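Local atomic coordinates of nitrite oxidoreductase subunit A (PDB entry 7B04), a protein that holds a molybdenum atom, two MD1 groups and an iron-sulfur cluster, as a member of the molybdopterin oxidoreductase family. Residues B[273-278]-B[525-530]; B[1063-1068]-B[1095-1100]; B[285-290]-B[564-569]. One frame throughout, in Å; residues are numbered along the deposited sequence.

Interaction 1 of 3, residues B[273-278]-B[525-530]; sequences HGDQAP and YGEGVN. With MO (molybdenum atom), chain C; MD1 (phosphoric acid 4-(2-amino-4-oxo-3,4,5,6,-tetrahydro-pteridin-6-yl)-2-hydroxy-3,4-dimercapto-but-3-en-yl ester guanylate ester), chain D.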
# COMPACT_ATOMS: atom_id res chain seq x y z
N HIS B 273 -0.15 -16.70 -12.10
CA HIS B 273 -0.75 -15.67 -11.27
C HIS B 273 -2.08 -15.15 -11.81
O HIS B 273 -2.71 -14.31 -11.17
CB HIS B 273 0.24 -14.51 -11.10
CG HIS B 273 1.45 -14.86 -10.28
ND1 HIS B 273 2.59 -14.09 -10.28
CD2 HIS B 273 1.68 -15.89 -9.44
CE1 HIS B 273 3.48 -14.64 -9.47
NE2 HIS B 273 2.96 -15.73 -8.95
N GLY B 274 -2.54 -15.66 -12.96
CA GLY B 274 -3.75 -15.12 -13.55
C GLY B 274 -3.58 -13.75 -14.16
O GLY B 274 -4.56 -13.03 -14.33
N ASP B 275 -2.34 -13.38 -14.50
CA ASP B 275 -2.03 -12.03 -14.94
C ASP B 275 -2.17 -11.82 -16.45
O ASP B 275 -2.40 -10.69 -16.88
CB ASP B 275 -0.60 -11.67 -14.50
CG ASP B 275 -0.47 -11.48 -12.99
OD1 ASP B 275 -1.46 -11.11 -12.33
OD2 ASP B 275 0.65 -11.70 -12.48
N GLN B 276 -2.03 -12.87 -17.25
CA GLN B 276 -2.12 -12.74 -18.73
C GLN B 276 -3.56 -12.44 -19.13
O GLN B 276 -4.42 -12.93 -18.46
CB GLN B 276 -1.65 -14.05 -19.37
CG GLN B 276 -2.22 -14.36 -20.74
CD GLN B 276 -1.30 -14.96 -21.77
OE1 GLN B 276 -0.63 -14.26 -22.51
NE2 GLN B 276 -1.32 -16.27 -21.87
N ALA B 277 -3.79 -11.62 -20.14
CA ALA B 277 -5.18 -11.52 -20.62
C ALA B 277 -5.33 -12.60 -21.70
O ALA B 277 -4.89 -12.37 -22.80
CB ALA B 277 -5.42 -10.16 -21.17
N PRO B 278 -6.06 -13.71 -21.48
CA PRO B 278 -6.09 -14.84 -22.41
C PRO B 278 -6.62 -14.51 -23.80
O PRO B 278 -6.28 -15.21 -24.76
CB PRO B 278 -7.00 -15.85 -21.71
CG PRO B 278 -6.96 -15.41 -20.25
CD PRO B 278 -6.96 -13.94 -20.33
N TYR B 525 -7.89 -2.70 -18.41
CA TYR B 525 -8.44 -3.78 -17.60
C TYR B 525 -7.31 -4.52 -16.92
O TYR B 525 -6.13 -4.32 -17.21
CB TYR B 525 -9.25 -4.77 -18.43
CG TYR B 525 -8.73 -5.08 -19.80
CD1 TYR B 525 -9.00 -4.24 -20.87
CD2 TYR B 525 -8.01 -6.25 -20.05
CE1 TYR B 525 -8.54 -4.53 -22.13
CE2 TYR B 525 -7.55 -6.55 -21.31
CZ TYR B 525 -7.82 -5.68 -22.35
OH TYR B 525 -7.36 -5.98 -23.60
N GLY B 526 -7.69 -5.38 -16.00
CA GLY B 526 -6.74 -6.17 -15.24
C GLY B 526 -7.39 -7.44 -14.76
O GLY B 526 -8.30 -7.97 -15.40
N GLU B 527 -6.92 -7.91 -13.62
CA GLU B 527 -7.33 -9.19 -13.07
C GLU B 527 -8.62 -9.09 -12.26
O GLU B 527 -9.04 -10.09 -11.67
CB GLU B 527 -6.19 -9.78 -12.25
CG GLU B 527 -5.04 -10.23 -13.15
CD GLU B 527 -4.26 -9.07 -13.72
OE1 GLU B 527 -3.93 -8.14 -12.96
OE2 GLU B 527 -4.00 -9.07 -14.95
N GLY B 528 -9.23 -7.91 -12.20
CA GLY B 528 -10.61 -7.85 -11.76
C GLY B 528 -11.55 -8.56 -12.70
O GLY B 528 -12.63 -8.98 -12.29
N VAL B 529 -11.15 -8.71 -13.96
CA VAL B 529 -11.92 -9.47 -14.94
C VAL B 529 -11.11 -10.66 -15.45
O VAL B 529 -11.68 -11.66 -15.90
CB VAL B 529 -12.38 -8.57 -16.10
CG1 VAL B 529 -13.30 -7.48 -15.58
CG2 VAL B 529 -11.18 -7.96 -16.80
N ASN B 530 -9.78 -10.55 -15.40
CA ASN B 530 -8.94 -11.66 -15.84
C ASN B 530 -8.92 -12.82 -14.86
O ASN B 530 -8.45 -13.91 -15.23
CB ASN B 530 -7.50 -11.18 -16.08
CG ASN B 530 -7.33 -10.54 -17.44
OD1 ASN B 530 -8.05 -10.85 -18.38
ND2 ASN B 530 -6.34 -9.66 -17.55
MO MO C . -0.05 -10.53 -10.82
PB MD1 D . 4.31 -13.90 -5.61
O3B MD1 D . 4.23 -12.65 -4.55
O1B MD1 D . 4.36 -15.18 -4.82
O2B MD1 D . 5.56 -13.77 -6.44
O3A MD1 D . 3.01 -13.94 -6.64
C10 MD1 D . 2.22 -12.81 -6.89
C11 MD1 D . 0.74 -13.25 -7.03
O11 MD1 D . -0.01 -13.04 -5.62
C12 MD1 D . 0.14 -12.60 -8.03
S12 MD1 D . 1.05 -11.29 -8.90
C13 MD1 D . -1.30 -12.87 -8.57
S13 MD1 D . -1.78 -11.79 -9.95
C14 MD1 D . -2.30 -13.83 -8.12
N15 MD1 D . -3.43 -12.96 -7.40
C16 MD1 D . -4.33 -13.66 -6.58
C15 MD1 D . -5.56 -12.96 -6.11
O14 MD1 D . -5.76 -11.84 -6.44
N17 MD1 D . -6.53 -13.67 -5.23
C17 MD1 D . -6.26 -15.13 -4.80
N16 MD1 D . -7.21 -15.82 -3.94
N18 MD1 D . -5.02 -15.85 -5.27
C20 MD1 D . -4.07 -15.18 -6.13
N8 MD1 D . -2.93 -15.89 -6.53
C7 MD1 D . -1.86 -15.08 -7.40
PA MD1 D . 5.46 -12.25 -3.52
O1A MD1 D . 5.41 -10.78 -3.18
O2A MD1 D . 5.28 -13.07 -2.27
O5' MD1 D . 6.95 -12.64 -4.10
C5' MD1 D . 8.04 -12.12 -3.38
C4' MD1 D . 8.61 -13.19 -2.39
O4' MD1 D . 10.15 -13.29 -2.58
C1' MD1 D . 10.77 -12.52 -1.38
N9 MD1 D . 11.81 -11.56 -1.84
C4 MD1 D . 12.93 -12.03 -2.36
N3 MD1 D . 13.39 -13.42 -2.59
C2 MD1 D . 14.70 -13.66 -3.19
N2 MD1 D . 15.14 -15.02 -3.41
N1 MD1 D . 15.55 -12.56 -3.56
C6 MD1 D . 15.10 -11.22 -3.33
O6 MD1 D . 15.80 -10.32 -3.63
C5 MD1 D . 13.73 -10.98 -2.70
N7 MD1 D . 13.07 -9.87 -2.38
C8 MD1 D . 11.88 -10.21 -1.85
C2' MD1 D . 9.80 -11.91 -0.82
O2' MD1 D . 10.00 -11.85 0.62
C3' MD1 D . 8.46 -12.82 -1.18
O3' MD1 D . 8.41 -13.97 -0.29
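Asp275, lying beside the side chain of Glu527, turns both carboxylate oxygens to the molybdenum, which sits 2.1 Å from Asp275 OD1 and 2.1 Å from Asp275 OD2. The dithiolene sulfurs S12 and S13 of MD1 (chain D) bind the same metal at 2.3 Å each, and the second MD1, chain E, supplies two more sulfurs. An aspartate and two pterin dithiolenes thus make up the metal site, as in NarG-type enzymes. Glu527 points into this loop: its CG, set beside the backbone N (chi1 -71°), packs on Gly274 O, and the bend at chi2 (73°) brings the carboxylate alongside Asp275. Glu527 OE2 comes to 3.0 Å from Asp275 O, but both are acceptors and the pair is not a hydrogen bond.

Segment 525-530 leaves strand 521-525 of the five-stranded parallel sheet and turns into a short, weakly bonded helix at about 527-530, where Gly526 O receives both Val529 N and Asn530 N. This strand-to-helix turn meets a cofactor phosphate, Glu527 N donating to O2B of MD1 (chain E). Further along, the Asn530 amide lies against Ala277, ND2 to CB 3.8 Å, while its OD1 is hydrogen-bonded to Asn539. Ala277 CB also sits at the edge of the Tyr525 ring, 4.2 Å from CE2; the hydroxyl of that ring is hydrogen-bonded to His280 and Ser559. On the cofactor side, O3A of MD1 (chain D) lies over one face of the His273 ring, 2.9 Å from NE2.

Interaction 2 of 3, residues B[1063-1068]-B[1095-1100]; sequences WSMPMH and NTVPKE. With MD1 (phosphoric acid 4-(2-amino-4-oxo-3,4,5,6,-tetrahydro-pteridin-6-yl)-2-hydroxy-3,4-dimercapto-but-3-en-yl ester guanylate ester), chain D.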
# COMPACT_ATOMS: atom_id res chain seq x y z
N TRP B 1063 -9.18 -23.60 -11.82
CA TRP B 1063 -10.07 -23.95 -12.93
C TRP B 1063 -9.22 -24.20 -14.17
O TRP B 1063 -8.41 -23.35 -14.55
CB TRP B 1063 -11.09 -22.84 -13.18
CG TRP B 1063 -12.11 -22.73 -12.09
CD1 TRP B 1063 -12.09 -21.88 -11.02
CD2 TRP B 1063 -13.31 -23.50 -11.97
NE1 TRP B 1063 -13.20 -22.08 -10.24
CE2 TRP B 1063 -13.97 -23.06 -10.80
CE3 TRP B 1063 -13.90 -24.51 -12.74
CZ2 TRP B 1063 -15.18 -23.61 -10.38
CZ3 TRP B 1063 -15.10 -25.05 -12.32
CH2 TRP B 1063 -15.73 -24.59 -11.16
N SER B 1064 -9.39 -25.37 -14.78
CA SER B 1064 -8.65 -25.75 -15.98
C SER B 1064 -9.45 -25.34 -17.21
O SER B 1064 -10.39 -26.03 -17.61
CB SER B 1064 -8.35 -27.25 -15.98
OG SER B 1064 -7.49 -27.59 -17.04
N MET B 1065 -9.05 -24.24 -17.84
CA MET B 1065 -9.77 -23.74 -19.01
C MET B 1065 -9.46 -24.58 -20.24
O MET B 1065 -8.29 -24.72 -20.60
CB MET B 1065 -9.40 -22.30 -19.29
CG MET B 1065 -10.09 -21.31 -18.41
SD MET B 1065 -9.44 -21.41 -16.75
CE MET B 1065 -10.01 -19.83 -16.17
N PRO B 1066 -10.46 -25.14 -20.92
CA PRO B 1066 -10.20 -25.72 -22.24
C PRO B 1066 -9.71 -24.70 -23.25
O PRO B 1066 -8.93 -25.05 -24.14
CB PRO B 1066 -11.57 -26.31 -22.64
CG PRO B 1066 -12.32 -26.45 -21.35
CD PRO B 1066 -11.86 -25.31 -20.50
N MET B 1067 -10.15 -23.45 -23.14
CA MET B 1067 -9.75 -22.40 -24.07
C MET B 1067 -8.28 -22.00 -23.93
O MET B 1067 -7.73 -21.38 -24.84
CB MET B 1067 -10.63 -21.16 -23.88
CG MET B 1067 -12.03 -21.31 -24.44
SD MET B 1067 -12.05 -21.51 -26.23
CE MET B 1067 -11.49 -19.89 -26.76
N HIS B 1068 -7.64 -22.35 -22.81
CA HIS B 1068 -6.26 -21.95 -22.55
C HIS B 1068 -5.26 -23.06 -22.84
O HIS B 1068 -4.07 -22.89 -22.55
CB HIS B 1068 -6.11 -21.49 -21.09
CG HIS B 1068 -6.96 -20.32 -20.73
ND1 HIS B 1068 -7.07 -19.85 -19.44
CD2 HIS B 1068 -7.74 -19.51 -21.49
CE1 HIS B 1068 -7.88 -18.81 -19.41
NE2 HIS B 1068 -8.31 -18.59 -20.64
N ASN B 1095 -4.56 -19.71 -17.34
CA ASN B 1095 -4.57 -18.43 -16.64
C ASN B 1095 -5.47 -18.59 -15.42
O ASN B 1095 -6.70 -18.62 -15.55
CB ASN B 1095 -5.08 -17.33 -17.55
CG ASN B 1095 -4.38 -16.01 -17.30
OD1 ASN B 1095 -3.19 -15.86 -17.58
ND2 ASN B 1095 -5.10 -15.05 -16.74
N THR B 1096 -4.86 -18.73 -14.25
CA THR B 1096 -5.61 -19.10 -13.05
C THR B 1096 -6.60 -18.01 -12.67
O THR B 1096 -6.37 -16.81 -12.88
CB THR B 1096 -4.67 -19.36 -11.90
OG1 THR B 1096 -4.11 -18.11 -11.46
CG2 THR B 1096 -3.59 -20.34 -12.31
N VAL B 1097 -7.72 -18.44 -12.09
CA VAL B 1097 -8.82 -17.55 -11.73
C VAL B 1097 -9.21 -17.75 -10.27
O VAL B 1097 -9.90 -18.72 -9.94
CB VAL B 1097 -10.01 -17.78 -12.66
CG1 VAL B 1097 -9.72 -17.16 -13.99
CG2 VAL B 1097 -10.30 -19.30 -12.82
N PRO B 1098 -8.82 -16.85 -9.37
CA PRO B 1098 -9.25 -17.00 -7.97
C PRO B 1098 -10.65 -16.47 -7.70
O PRO B 1098 -11.24 -16.84 -6.68
CB PRO B 1098 -8.20 -16.20 -7.18
CG PRO B 1098 -7.07 -16.00 -8.13
CD PRO B 1098 -7.70 -15.90 -9.48
N LYS B 1099 -11.20 -15.64 -8.59
CA LYS B 1099 -12.49 -15.01 -8.36
C LYS B 1099 -13.68 -15.85 -8.81
O LYS B 1099 -14.82 -15.48 -8.50
CB LYS B 1099 -12.52 -13.64 -9.04
CG LYS B 1099 -11.50 -12.70 -8.42
CD LYS B 1099 -11.55 -11.31 -9.01
CE LYS B 1099 -10.49 -10.44 -8.35
NZ LYS B 1099 -10.52 -9.03 -8.83
N GLU B 1100 -13.46 -16.95 -9.53
CA GLU B 1100 -14.56 -17.84 -9.87
C GLU B 1100 -14.89 -18.65 -8.62
O GLU B 1100 -14.48 -19.80 -8.44
CB GLU B 1100 -14.22 -18.74 -11.05
CG GLU B 1100 -14.67 -18.15 -12.37
CD GLU B 1100 -16.14 -18.38 -12.65
OE1 GLU B 1100 -16.69 -17.64 -13.49
OE2 GLU B 1100 -16.74 -19.29 -12.04
PB MD1 D . 4.31 -13.90 -5.61
O3B MD1 D . 4.23 -12.65 -4.55
O1B MD1 D . 4.36 -15.18 -4.82
O2B MD1 D . 5.56 -13.77 -6.44
O3A MD1 D . 3.01 -13.94 -6.64
C10 MD1 D . 2.22 -12.81 -6.89
C11 MD1 D . 0.74 -13.25 -7.03
O11 MD1 D . -0.01 -13.04 -5.62
C12 MD1 D . 0.14 -12.60 -8.03
S12 MD1 D . 1.05 -11.29 -8.90
C13 MD1 D . -1.30 -12.87 -8.57
S13 MD1 D . -1.78 -11.79 -9.95
C14 MD1 D . -2.30 -13.83 -8.12
N15 MD1 D . -3.43 -12.96 -7.40
C16 MD1 D . -4.33 -13.66 -6.58
C15 MD1 D . -5.56 -12.96 -6.11
O14 MD1 D . -5.76 -11.84 -6.44
N17 MD1 D . -6.53 -13.67 -5.23
C17 MD1 D . -6.26 -15.13 -4.80
N16 MD1 D . -7.21 -15.82 -3.94
N18 MD1 D . -5.02 -15.85 -5.27
C20 MD1 D . -4.07 -15.18 -6.13
N8 MD1 D . -2.93 -15.89 -6.53
C7 MD1 D . -1.86 -15.08 -7.40
PA MD1 D . 5.46 -12.25 -3.52
O1A MD1 D . 5.41 -10.78 -3.18
O2A MD1 D . 5.28 -13.07 -2.27
O5' MD1 D . 6.95 -12.64 -4.10
C5' MD1 D . 8.04 -12.12 -3.38
C4' MD1 D . 8.61 -13.19 -2.39
O4' MD1 D . 10.15 -13.29 -2.58
C1' MD1 D . 10.77 -12.52 -1.38
N9 MD1 D . 11.81 -11.56 -1.84
C4 MD1 D . 12.93 -12.03 -2.36
N3 MD1 D . 13.39 -13.42 -2.59
C2 MD1 D . 14.70 -13.66 -3.19
N2 MD1 D . 15.14 -15.02 -3.41
N1 MD1 D . 15.55 -12.56 -3.56
C6 MD1 D . 15.10 -11.22 -3.33
O6 MD1 D . 15.80 -10.32 -3.63
C5 MD1 D . 13.73 -10.98 -2.70
N7 MD1 D . 13.07 -9.87 -2.38
C8 MD1 D . 11.88 -10.21 -1.85
C2' MD1 D . 9.80 -11.91 -0.82
O2' MD1 D . 10.00 -11.85 0.62
C3' MD1 D . 8.46 -12.82 -1.18
O3' MD1 D . 8.41 -13.97 -0.29
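Trp1063 and Glu1100 meet through the indole N-H: Trp1063 NE1 donates to Glu1100 O at 3.2 Å, arriving in the carbonyl plane on a lone pair, with a C=O...N angle of 136°. The indole N-H is thus bonded to the backbone of Glu1100, not to its carboxylate, which is held by the Glu852 and Ala853 backbone N-H groups, both on OE2. At the other end of the contact Asn1095 N donates to His1068 ND1 at 3.3 Å. The backbone nitrogen of Asn1095 lies 31° out of the imidazole plane, so the bond is a tilted one, and NE2 of the same ring is hydrogen-bonded to Thr536. Met1065 CB lies over one face of the His1068 ring, toward its rim.

Between these two bonds lies an apolar seam centred on Val1097. The bend of Met1065 at chi2 (71°) sends its methyl group tip to tip against the valine, with Met1065 CE 3.4 Å from Val1097 CG2. That same CG2 methyl touches the indole, 3.6 Å from Trp1063 CD1, the two side chains crossing at about a right angle. Next to it, Pro1098 faces the other way and packs its ring on the pterin of MD1 (chain D), CB 3.3 Å from C17, and Lys1099 NZ forms a salt bridge with O1A of MD1 (chain E). The contact joins the loop that lines the cofactor to a second buried loop. Behind it, helix 882-887 packs on Trp1063 and helix 835-840 on Pro1066 and Met1067, while segment 1095-1100 runs on into strand 1102-1109 of the six-stranded mixed sheet.

Interaction 3 of 3, residues B[285-290]-B[564-569]; sequences GLQTSD and GNYKAG. With MD1 (phosphoric acid 4-(2-amino-4-oxo-3,4,5,6,-tetrahydro-pteridin-6-yl)-2-hydroxy-3,4-dimercapto-but-3-en-yl ester guanylate ester), chain E.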
# COMPACT_ATOMS: atom_id res chain seq x y z
N GLY B 285 -2.63 -11.85 -31.14
CA GLY B 285 -1.54 -12.80 -31.21
C GLY B 285 -0.27 -12.40 -30.51
O GLY B 285 0.80 -12.94 -30.82
N LEU B 286 -0.34 -11.47 -29.56
CA LEU B 286 0.81 -11.05 -28.78
C LEU B 286 0.55 -11.37 -27.31
O LEU B 286 -0.60 -11.43 -26.87
CB LEU B 286 1.09 -9.55 -28.95
CG LEU B 286 2.51 -9.03 -28.72
CD1 LEU B 286 2.72 -7.82 -29.59
CD2 LEU B 286 2.75 -8.67 -27.26
N GLN B 287 1.64 -11.59 -26.57
CA GLN B 287 1.54 -11.98 -25.16
C GLN B 287 0.64 -11.02 -24.39
O GLN B 287 -0.30 -11.44 -23.71
CB GLN B 287 2.93 -12.04 -24.54
CG GLN B 287 2.97 -12.65 -23.15
CD GLN B 287 4.34 -12.54 -22.50
OE1 GLN B 287 5.21 -11.81 -22.99
NE2 GLN B 287 4.53 -13.26 -21.41
N THR B 288 0.91 -9.72 -24.48
CA THR B 288 0.16 -8.73 -23.71
C THR B 288 0.24 -7.39 -24.42
O THR B 288 1.32 -6.96 -24.83
CB THR B 288 0.69 -8.62 -22.28
OG1 THR B 288 0.19 -9.71 -21.50
CG2 THR B 288 0.23 -7.31 -21.64
N SER B 289 -0.91 -6.72 -24.55
CA SER B 289 -0.96 -5.35 -25.03
C SER B 289 -0.98 -4.41 -23.83
O SER B 289 -1.99 -4.31 -23.14
CB SER B 289 -2.18 -5.14 -25.92
OG SER B 289 -2.31 -3.78 -26.31
N ASP B 290 0.15 -3.75 -23.57
CA ASP B 290 0.27 -2.76 -22.51
C ASP B 290 1.07 -1.58 -23.03
O ASP B 290 1.58 -1.60 -24.15
CB ASP B 290 0.89 -3.37 -21.24
CG ASP B 290 2.21 -4.04 -21.51
OD1 ASP B 290 2.65 -4.08 -22.69
OD2 ASP B 290 2.82 -4.54 -20.55
N GLY B 564 1.47 -7.86 -13.16
CA GLY B 564 2.80 -7.70 -12.63
C GLY B 564 3.80 -7.54 -13.76
O GLY B 564 3.46 -7.32 -14.92
N ASN B 565 5.08 -7.65 -13.40
CA ASN B 565 6.17 -7.47 -14.35
C ASN B 565 6.48 -8.81 -15.00
O ASN B 565 7.14 -9.67 -14.41
CB ASN B 565 7.40 -6.88 -13.68
CG ASN B 565 8.26 -6.09 -14.65
OD1 ASN B 565 7.95 -6.02 -15.84
ND2 ASN B 565 9.33 -5.49 -14.14
N TYR B 566 6.01 -8.98 -16.24
CA TYR B 566 6.12 -10.24 -16.96
C TYR B 566 7.08 -10.20 -18.13
O TYR B 566 7.49 -11.27 -18.61
CB TYR B 566 4.75 -10.63 -17.53
CG TYR B 566 4.34 -9.67 -18.63
CD1 TYR B 566 3.76 -8.44 -18.32
CD2 TYR B 566 4.56 -9.97 -19.97
CE1 TYR B 566 3.41 -7.55 -19.30
CE2 TYR B 566 4.22 -9.08 -20.96
CZ TYR B 566 3.64 -7.87 -20.62
OH TYR B 566 3.29 -6.99 -21.62
N LYS B 567 7.45 -9.01 -18.61
CA LYS B 567 7.98 -8.87 -19.97
C LYS B 567 9.45 -9.32 -20.00
O LYS B 567 10.38 -8.53 -20.11
CB LYS B 567 7.81 -7.45 -20.47
CG LYS B 567 8.08 -7.30 -21.96
CD LYS B 567 7.74 -5.91 -22.47
CE LYS B 567 6.43 -5.89 -23.23
NZ LYS B 567 5.26 -5.88 -22.32
N ALA B 568 9.63 -10.64 -19.91
CA ALA B 568 10.93 -11.21 -20.20
C ALA B 568 11.26 -11.12 -21.68
O ALA B 568 12.41 -11.34 -22.07
CB ALA B 568 10.99 -12.67 -19.75
N GLY B 569 10.27 -10.79 -22.51
CA GLY B 569 10.47 -10.52 -23.92
C GLY B 569 11.11 -9.19 -24.22
O GLY B 569 11.28 -8.85 -25.40
PB MD1 E . -5.77 -5.50 -10.54
O3B MD1 E . -6.70 -6.71 -9.92
O1B MD1 E . -6.37 -4.16 -10.18
O2B MD1 E . -5.72 -5.64 -12.05
O3A MD1 E . -4.25 -5.62 -9.92
C10 MD1 E . -3.42 -6.70 -10.26
C11 MD1 E . -1.95 -6.20 -10.30
O11 MD1 E . -1.84 -5.10 -9.14
C12 MD1 E . -1.12 -7.26 -10.24
S12 MD1 E . -1.58 -8.78 -11.11
C13 MD1 E . 0.26 -7.32 -9.53
S13 MD1 E . 1.15 -8.90 -9.66
C14 MD1 E . 0.88 -6.28 -8.75
N15 MD1 E . -0.08 -6.15 -7.47
C16 MD1 E . 0.15 -4.96 -6.74
C15 MD1 E . 0.12 -4.93 -5.26
O14 MD1 E . -0.08 -5.92 -4.64
N17 MD1 E . 0.36 -3.63 -4.56
C17 MD1 E . 0.62 -2.35 -5.37
N16 MD1 E . 0.86 -1.09 -4.68
N18 MD1 E . 0.65 -2.38 -6.88
C20 MD1 E . 0.42 -3.62 -7.57
N8 MD1 E . 0.43 -3.71 -8.98
C7 MD1 E . 1.23 -5.01 -9.48
PA MD1 E . -7.96 -6.48 -8.88
O1A MD1 E . -8.25 -7.80 -8.20
O2A MD1 E . -7.55 -5.46 -7.85
O5' MD1 E . -9.32 -5.97 -9.66
C5' MD1 E . -9.47 -4.61 -9.92
C4' MD1 E . -10.98 -4.18 -9.79
O4' MD1 E . -11.92 -5.06 -10.67
C1' MD1 E . -13.11 -5.35 -9.72
N9 MD1 E . -13.87 -6.56 -10.13
C4 MD1 E . -14.58 -6.54 -11.25
N3 MD1 E . -14.80 -5.48 -12.28
C2 MD1 E . -15.66 -5.74 -13.43
N2 MD1 E . -15.87 -4.71 -14.43
N1 MD1 E . -16.28 -7.03 -13.59
C6 MD1 E . -16.07 -8.05 -12.60
O6 MD1 E . -16.58 -9.11 -12.72
C5 MD1 E . -15.17 -7.76 -11.39
N7 MD1 E . -14.81 -8.51 -10.35
C8 MD1 E . -14.00 -7.78 -9.56
C2' MD1 E . -12.52 -5.53 -8.61
O2' MD1 E . -13.45 -5.41 -7.50
C3' MD1 E . -11.39 -4.31 -8.59
O3' MD1 E . -12.01 -3.07 -8.15
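Asp290 faces both Tyr566 and Lys567, and its two oxygens divide the polar work. Tyr566 OH donates to Asp290 OD2 at 2.7 Å, meeting that oxygen from 49° above the carboxylate plane. Lys567 NZ makes a salt bridge at 3.2 Å with Asp290 OD1, which offers its syn lone pair, on the side of the other oxygen. Arg808 is a second cationic partner of OD1, so the buried carboxylate is compensated by two positive groups, which would probably favour its charged form. Lys567, centre of an inverse gamma turn, reaches the acid because its chain bends at chi3 and chi4.

The packing is built around the Tyr566 ring, which chi1 (68°) swings toward 285-290, its hydroxyl reaching Asp290. Thr288 OG1 sits over one face, 3.9 Å above the plane near the rim, and Lys567 CB lies over the opposite face. At the edge, the Gln287 amide stands nearly upright to the ring, planes 87° apart, with OE1 3.5 Å from Tyr566 CE2; Gln287 NE2 is hydrogen-bonded to Asp1090 O. Tyr270 stacks on the Tyr566 ring and is also hydrogen-bonded to Thr288 OG1.

Cofactor contact is made at the start of the second segment, where Gly564 CA lies 3.6 Å from S13 of MD1 (chain E). Lys567 also packs on Ile410 of the neighbouring chain, nitrite oxidoreductase subunit B. The first segment follows helix 280-283 and leads toward strand 301-304; the second follows strand 558-561, to which Ser289 is joined by a backbone hydrogen bond with Thr561.

From the N terminus, the chain passes 273-278 and then 285-290 before either finds its partner. Interaction 1 closes first, when 525-530 returns after 246 intervening residues; interaction 3 follows, as 564-569 meets 285-290, so the two loops cross. Together they tie the segments either side of helix 280-283 to the ends of neighbouring strands 521-525 and 558-561 of the parallel sheet. Interaction 2 comes later in series, closing a loop of only 26 residues ahead of strand 1102-1109. It nevertheless touches interaction 1, with Asn1095 ND2 2.8 Å from Gln276 O, and shares MD1 (chain D) with it, whereas interactions 2 and 3 do not touch.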